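Local structure of ATP phosphoribosyltransferase (Thermotoga maritima, 1O63) at residues Gly132-Ala137 against Ile146-Glu151; Arg88-Gly93 against Arg154-Asn159. The protein probably catalyses the first step of histidine biosynthesis, the condensation of ATP with 5-phosphoribose 1-diphosphate to give N'-(5'-phosphoribosyl)-ATP. One frame throughout, in Å; residues are numbered along the deposited sequence.

Interaction 1: Gly132-Ala137 against Ile146-Glu151; sequences GSVELA and IVDITE
A chi1 of -176° turns V134 CG1 away from the backbone N of its own residue, and in I146 a chi1 of 64° sets CG1 between N and the carbonyl carbon, which leaves CG2 anti to that carbon, beside N. The methyls V134 CG1 and I146 CG2 thus meet at 3.6 Å as the two side chains slide past each other in opposite directions. I146 CG2 also lies 3.4 Å from V134 O and 4.3 Å from A137 CB, so it packs against the type I turn S133-L136 and the residue after it. A107 of strand 104-108 touches V134, I146 and A137 alike.

Beside this apolar patch, D148 OD2 lies 3.7 Å from V134 CB. No direct hydrogen bond links the segments; two waters bridge them. One accepts from V134 N and donates to D148 OD2 at 2.8 Å. The other donates to both E135 OE1 and D148 OD2, two oxygens 4.5 Å apart, so OD2 accepts from both waters. OD1 takes a weak bond from I149 N within the strand (147° at the hydrogen). The repulsion expected between the two acids is thus probably eased by the shared water, and the turn meets the strand through methyl packing and, beside it, two bridging waters.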
loop_
_atom_site.group_PDB
_atom_site.type_symbol
_atom_site.label_atom_id
_atom_site.label_comp_id
_atom_site.label_asym_id
_atom_site.label_seq_id
_atom_site.Cartn_x
_atom_site.Cartn_y
_atom_site.Cartn_z
ATOM N N GLY A 132 6.483 -2.245 1.154
ATOM C CA GLY A 132 7.415 -1.116 1.346
ATOM C C GLY A 132 8.693 -1.678 1.981
ATOM O O GLY A 132 8.791 -2.905 2.108
ATOM N N SER A 133 9.663 -0.821 2.230
ATOM C CA SER A 133 10.949 -1.220 2.782
ATOM C C SER A 133 11.506 -2.434 2.047
ATOM O O SER A 133 12.130 -3.336 2.620
ATOM C CB SER A 133 10.826 -1.498 4.284
ATOM O OG SER A 133 10.486 -0.317 4.989
ATOM N N VAL A 134 11.423 -2.384 0.706
ATOM C CA VAL A 134 11.836 -3.504 -0.118
ATOM C C VAL A 134 13.332 -3.731 -0.012
ATOM O O VAL A 134 13.813 -4.841 -0.233
ATOM C CB VAL A 134 11.395 -3.325 -1.577
ATOM C CG1 VAL A 134 11.751 -4.547 -2.406
ATOM C CG2 VAL A 134 9.861 -3.134 -1.642
ATOM N N GLU A 135 14.105 -2.687 0.317
ATOM C CA GLU A 135 15.545 -2.811 0.447
ATOM C C GLU A 135 15.993 -3.735 1.566
ATOM O O GLU A 135 17.143 -4.215 1.533
ATOM C CB GLU A 135 16.210 -1.448 0.525
ATOM C CG GLU A 135 16.011 -0.708 1.826
ATOM C CD GLU A 135 14.673 0.015 1.894
ATOM O OE1 GLU A 135 13.947 0.056 0.890
ATOM O OE2 GLU A 135 14.358 0.585 2.958
ATOM N N LEU A 136 15.143 -4.110 2.491
ATOM C CA LEU A 136 15.446 -5.074 3.545
ATOM C C LEU A 136 15.468 -6.508 3.019
ATOM O O LEU A 136 16.165 -7.359 3.582
ATOM C CB LEU A 136 14.389 -4.956 4.648
ATOM C CG LEU A 136 14.406 -5.956 5.786
ATOM C CD1 LEU A 136 15.746 -5.906 6.511
ATOM C CD2 LEU A 136 13.257 -5.697 6.762
ATOM N N ALA A 137 14.781 -6.827 1.923
ATOM C CA ALA A 137 14.701 -8.211 1.454
ATOM C C ALA A 137 15.996 -8.950 1.245
ATOM O O ALA A 137 16.161 -10.077 1.759
ATOM C CB ALA A 137 13.801 -8.293 0.212
ATOM N N ILE A 146 16.011 -7.038 -5.910
ATOM C CA ILE A 146 14.765 -6.279 -5.791
ATOM C C ILE A 146 14.516 -5.496 -7.079
ATOM O O ILE A 146 15.457 -5.302 -7.851
ATOM C CB ILE A 146 14.749 -5.280 -4.629
ATOM C CG1 ILE A 146 15.804 -4.208 -4.869
ATOM C CG2 ILE A 146 14.905 -6.015 -3.281
ATOM C CD1 ILE A 146 15.879 -3.102 -3.846
ATOM N N VAL A 147 13.254 -5.150 -7.294
ATOM C CA VAL A 147 12.908 -4.209 -8.382
ATOM C C VAL A 147 12.187 -3.070 -7.652
ATOM O O VAL A 147 11.177 -3.337 -7.002
ATOM C CB VAL A 147 12.039 -4.814 -9.473
ATOM C CG1 VAL A 147 11.395 -3.728 -10.322
ATOM C CG2 VAL A 147 12.810 -5.788 -10.346
ATOM N N ASP A 148 12.788 -1.891 -7.625
ATOM C CA ASP A 148 12.189 -0.806 -6.820
ATOM C C ASP A 148 12.551 0.556 -7.383
ATOM O O ASP A 148 13.409 0.685 -8.264
ATOM C CB ASP A 148 12.656 -0.904 -5.365
ATOM C CG ASP A 148 11.756 -0.208 -4.374
ATOM O OD1 ASP A 148 10.653 0.249 -4.756
ATOM O OD2 ASP A 148 12.136 -0.100 -3.189
ATOM N N ILE A 149 11.925 1.581 -6.837
ATOM C CA ILE A 149 12.166 2.956 -7.266
ATOM C C ILE A 149 13.298 3.554 -6.399
ATOM O O ILE A 149 13.361 3.297 -5.206
ATOM C CB ILE A 149 10.922 3.833 -7.032
ATOM C CG1 ILE A 149 9.715 3.349 -7.851
ATOM C CG2 ILE A 149 11.197 5.308 -7.314
ATOM C CD1 ILE A 149 8.467 4.194 -7.450
ATOM N N THR A 150 14.105 4.362 -7.039
ATOM C CA THR A 150 15.176 5.135 -6.466
ATOM C C THR A 150 15.206 6.508 -7.151
ATOM O O THR A 150 14.809 6.632 -8.304
ATOM C CB THR A 150 16.553 4.451 -6.683
ATOM O OG1 THR A 150 17.569 5.205 -6.016
ATOM C CG2 THR A 150 16.911 4.399 -8.163
ATOM N N GLU A 151 15.629 7.546 -6.444
ATOM C CA GLU A 151 15.727 8.878 -7.040
ATOM C C GLU A 151 17.208 9.254 -7.184
ATOM O O GLU A 151 17.627 9.719 -8.239
ATOM C CB GLU A 151 15.001 9.911 -6.180
ATOM C CG GLU A 151 13.478 9.642 -6.132
ATOM C CD GLU A 151 12.722 10.890 -5.713
ATOM O OE1 GLU A 151 11.568 10.769 -5.239
ATOM O OE2 GLU A 151 13.257 12.008 -5.882
HETATM O O HOH W 1 10.796 0.167 -0.790
HETATM O O HOH W 2 14.583 0.543 -1.965
#

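Interaction 2: Arg88-Gly93 against Arg154-Asn159; sequences RMVLAG and RTLKEN
L156 points the end of its side chain at segment 88-93, its CD1 lying 4.1 Å from V90 CG2 in a tip-to-tip approach. The same methyl comes to 4.3 Å from A92 CB, so a single leucine branch covers two residues that stand two apart on the strand and face the same way. L156 has CG anti to its carbonyl carbon (chi1 -63°), with an extended second torsion that carries CD1 outward from the helix. The leucine packs onto the V90-A92 face of the strand, where T150 touches V90 and I146 touches A92; I163 of strand 161-176 meets L156 itself.

The rest of helix 154-158 takes no direct part. N159 ND2 donates to T155 O almost straight (169°), approaching from 29° off the carbonyl plane; the modelled separation of 2.5 Å is very short, and that length is doubtful. N159 N binds L156 O at 3.0 Å and reaches T155 O only weakly. On the outer side R154 NH2 lies 3.1 Å from E158 OE1 with the oxygen well out of the guanidinium plane, a purely electrostatic pairing one turn apart. R88, at the start of segment 88-93, turns instead to E166 in a salt bridge. N159 packs on I33 of the second subunit, which places this end of the segment at the dimer interface.

The contact itself is wholly apolar and small, without any hydrogen bond between the segments. While R154 pairs with E158 and the N159 side chain bonds to T155 O, the short helix is seated on the sheet by methyl packing of L156, which supplies no directional bonds.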
loop_
_atom_site.group_PDB
_atom_site.type_symbol
_atom_site.label_atom_id
_atom_site.label_comp_id
_atom_site.label_asym_id
_atom_site.label_seq_id
_atom_site.Cartn_x
_atom_site.Cartn_y
_atom_site.Cartn_z
ATOM N N ARG A 88 13.473 6.627 -10.935
ATOM C CA ARG A 88 13.777 5.513 -11.833
ATOM C C ARG A 88 13.318 4.181 -11.193
ATOM O O ARG A 88 13.574 3.959 -10.027
ATOM C CB ARG A 88 15.275 5.386 -12.085
ATOM C CG ARG A 88 15.965 6.501 -12.852
ATOM C CD ARG A 88 17.492 6.354 -12.720
ATOM N NE ARG A 88 17.973 6.854 -11.450
ATOM C CZ ARG A 88 19.121 6.592 -10.851
ATOM N NH1 ARG A 88 20.007 5.765 -11.380
ATOM N NH2 ARG A 88 19.399 7.165 -9.675
HETATM N N MSE A 89 12.867 3.283 -12.035
HETATM C CA MSE A 89 12.556 1.901 -11.595
HETATM C C MSE A 89 13.814 1.090 -11.932
HETATM O O MSE A 89 14.292 1.144 -13.079
HETATM C CB MSE A 89 11.331 1.386 -12.288
HETATM C CG MSE A 89 10.879 -0.027 -11.921
HETATM SE SE MSE A 89 10.093 -0.081 -10.165
HETATM C CE MSE A 89 8.360 0.671 -10.560
ATOM N N VAL A 90 14.419 0.451 -10.931
ATOM C CA VAL A 90 15.659 -0.283 -11.185
ATOM C C VAL A 90 15.613 -1.706 -10.656
ATOM O O VAL A 90 14.783 -2.037 -9.824
ATOM C CB VAL A 90 16.876 0.423 -10.534
ATOM C CG1 VAL A 90 17.050 1.813 -11.129
ATOM C CG2 VAL A 90 16.744 0.516 -9.007
ATOM N N LEU A 91 16.515 -2.522 -11.170
ATOM C CA LEU A 91 16.809 -3.838 -10.639
ATOM C C LEU A 91 18.054 -3.620 -9.748
ATOM O O LEU A 91 18.945 -2.877 -10.200
ATOM C CB LEU A 91 17.175 -4.841 -11.746
ATOM C CG LEU A 91 17.607 -6.230 -11.209
ATOM C CD1 LEU A 91 16.389 -6.941 -10.658
ATOM C CD2 LEU A 91 18.242 -7.047 -12.338
ATOM N N ALA A 92 18.013 -4.038 -8.517
ATOM C CA ALA A 92 19.168 -3.879 -7.612
ATOM C C ALA A 92 19.417 -5.154 -6.810
ATOM O O ALA A 92 18.550 -5.995 -6.598
ATOM C CB ALA A 92 18.961 -2.710 -6.669
ATOM N N GLY A 93 20.662 -5.257 -6.297
ATOM C CA GLY A 93 21.035 -6.439 -5.496
ATOM C C GLY A 93 22.318 -6.142 -4.703
ATOM O O GLY A 93 22.943 -5.111 -4.892
ATOM N N ARG A 154 20.510 6.798 -2.914
ATOM C CA ARG A 154 20.895 6.890 -1.527
ATOM C C ARG A 154 20.470 5.706 -0.678
ATOM O O ARG A 154 21.325 5.065 -0.041
ATOM C CB ARG A 154 20.356 8.179 -0.878
ATOM C CG ARG A 154 20.494 8.212 0.637
ATOM C CD ARG A 154 19.517 9.224 1.245
ATOM N NE ARG A 154 20.052 9.872 2.415
ATOM C CZ ARG A 154 19.861 9.586 3.685
ATOM N NH1 ARG A 154 20.464 10.299 4.641
ATOM N NH2 ARG A 154 19.053 8.587 4.027
ATOM N N THR A 155 19.168 5.426 -0.598
ATOM C CA THR A 155 18.701 4.286 0.200
ATOM C C THR A 155 19.373 3.005 -0.263
ATOM O O THR A 155 19.840 2.215 0.555
ATOM C CB THR A 155 17.177 4.154 0.117
ATOM O OG1 THR A 155 16.611 5.467 0.272
ATOM C CG2 THR A 155 16.593 3.248 1.181
ATOM N N LEU A 156 19.512 2.798 -1.575
ATOM C CA LEU A 156 20.226 1.598 -2.046
ATOM C C LEU A 156 21.677 1.571 -1.550
ATOM O O LEU A 156 22.135 0.571 -0.963
ATOM C CB LEU A 156 20.192 1.546 -3.566
ATOM C CG LEU A 156 18.766 1.422 -4.177
ATOM C CD1 LEU A 156 18.847 1.444 -5.672
ATOM C CD2 LEU A 156 18.052 0.189 -3.664
ATOM N N LYS A 157 22.408 2.625 -1.831
ATOM C CA LYS A 157 23.799 2.804 -1.454
ATOM C C LYS A 157 24.054 2.548 0.012
ATOM O O LYS A 157 24.958 1.795 0.406
ATOM C CB LYS A 157 24.222 4.254 -1.791
ATOM C CG LYS A 157 25.575 4.388 -2.436
ATOM C CD LYS A 157 26.708 3.979 -1.528
ATOM C CE LYS A 157 27.038 5.010 -0.473
ATOM N NZ LYS A 157 27.766 4.382 0.684
ATOM N N GLU A 158 23.221 3.103 0.894
ATOM C CA GLU A 158 23.420 2.948 2.338
ATOM C C GLU A 158 23.033 1.565 2.822
ATOM O O GLU A 158 23.290 1.180 3.979
ATOM C CB GLU A 158 22.718 4.050 3.108
ATOM C CG GLU A 158 21.270 3.832 3.460
ATOM C CD GLU A 158 20.537 5.095 3.852
ATOM O OE1 GLU A 158 20.226 5.918 2.961
ATOM O OE2 GLU A 158 20.251 5.290 5.057
ATOM N N ASN A 159 22.370 0.782 1.977
ATOM C CA ASN A 159 22.026 -0.592 2.313
ATOM C C ASN A 159 22.909 -1.575 1.555
ATOM O O ASN A 159 22.560 -2.747 1.422
ATOM C CB ASN A 159 20.545 -0.859 2.016
ATOM C CG ASN A 159 19.679 -0.146 3.049
ATOM O OD1 ASN A 159 19.491 -0.687 4.139
ATOM N ND2 ASN A 159 19.201 1.043 2.708
#

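In the fold
Along the chain, segment 88-93 of strand 81-94 comes first; with 60 residues between them, segments 88-93 and 154-159 meet in interaction 2 and close a long loop. Within that loop lie strand 104-108, helix 111-121 and strand 125-129, then the much shorter loop closed by interaction 1, in which strand 145-150 returns alongside the turn at 132-137. The two are nested, not crossed. Strands 81-94 and 145-150 are antiparallel neighbours in the sheet, joined by I146 N to A92 O and V90 N to D148 O. E135 of the turn touches T155 and N159, so both contacts lie on one face of this sheet, close to the second subunit.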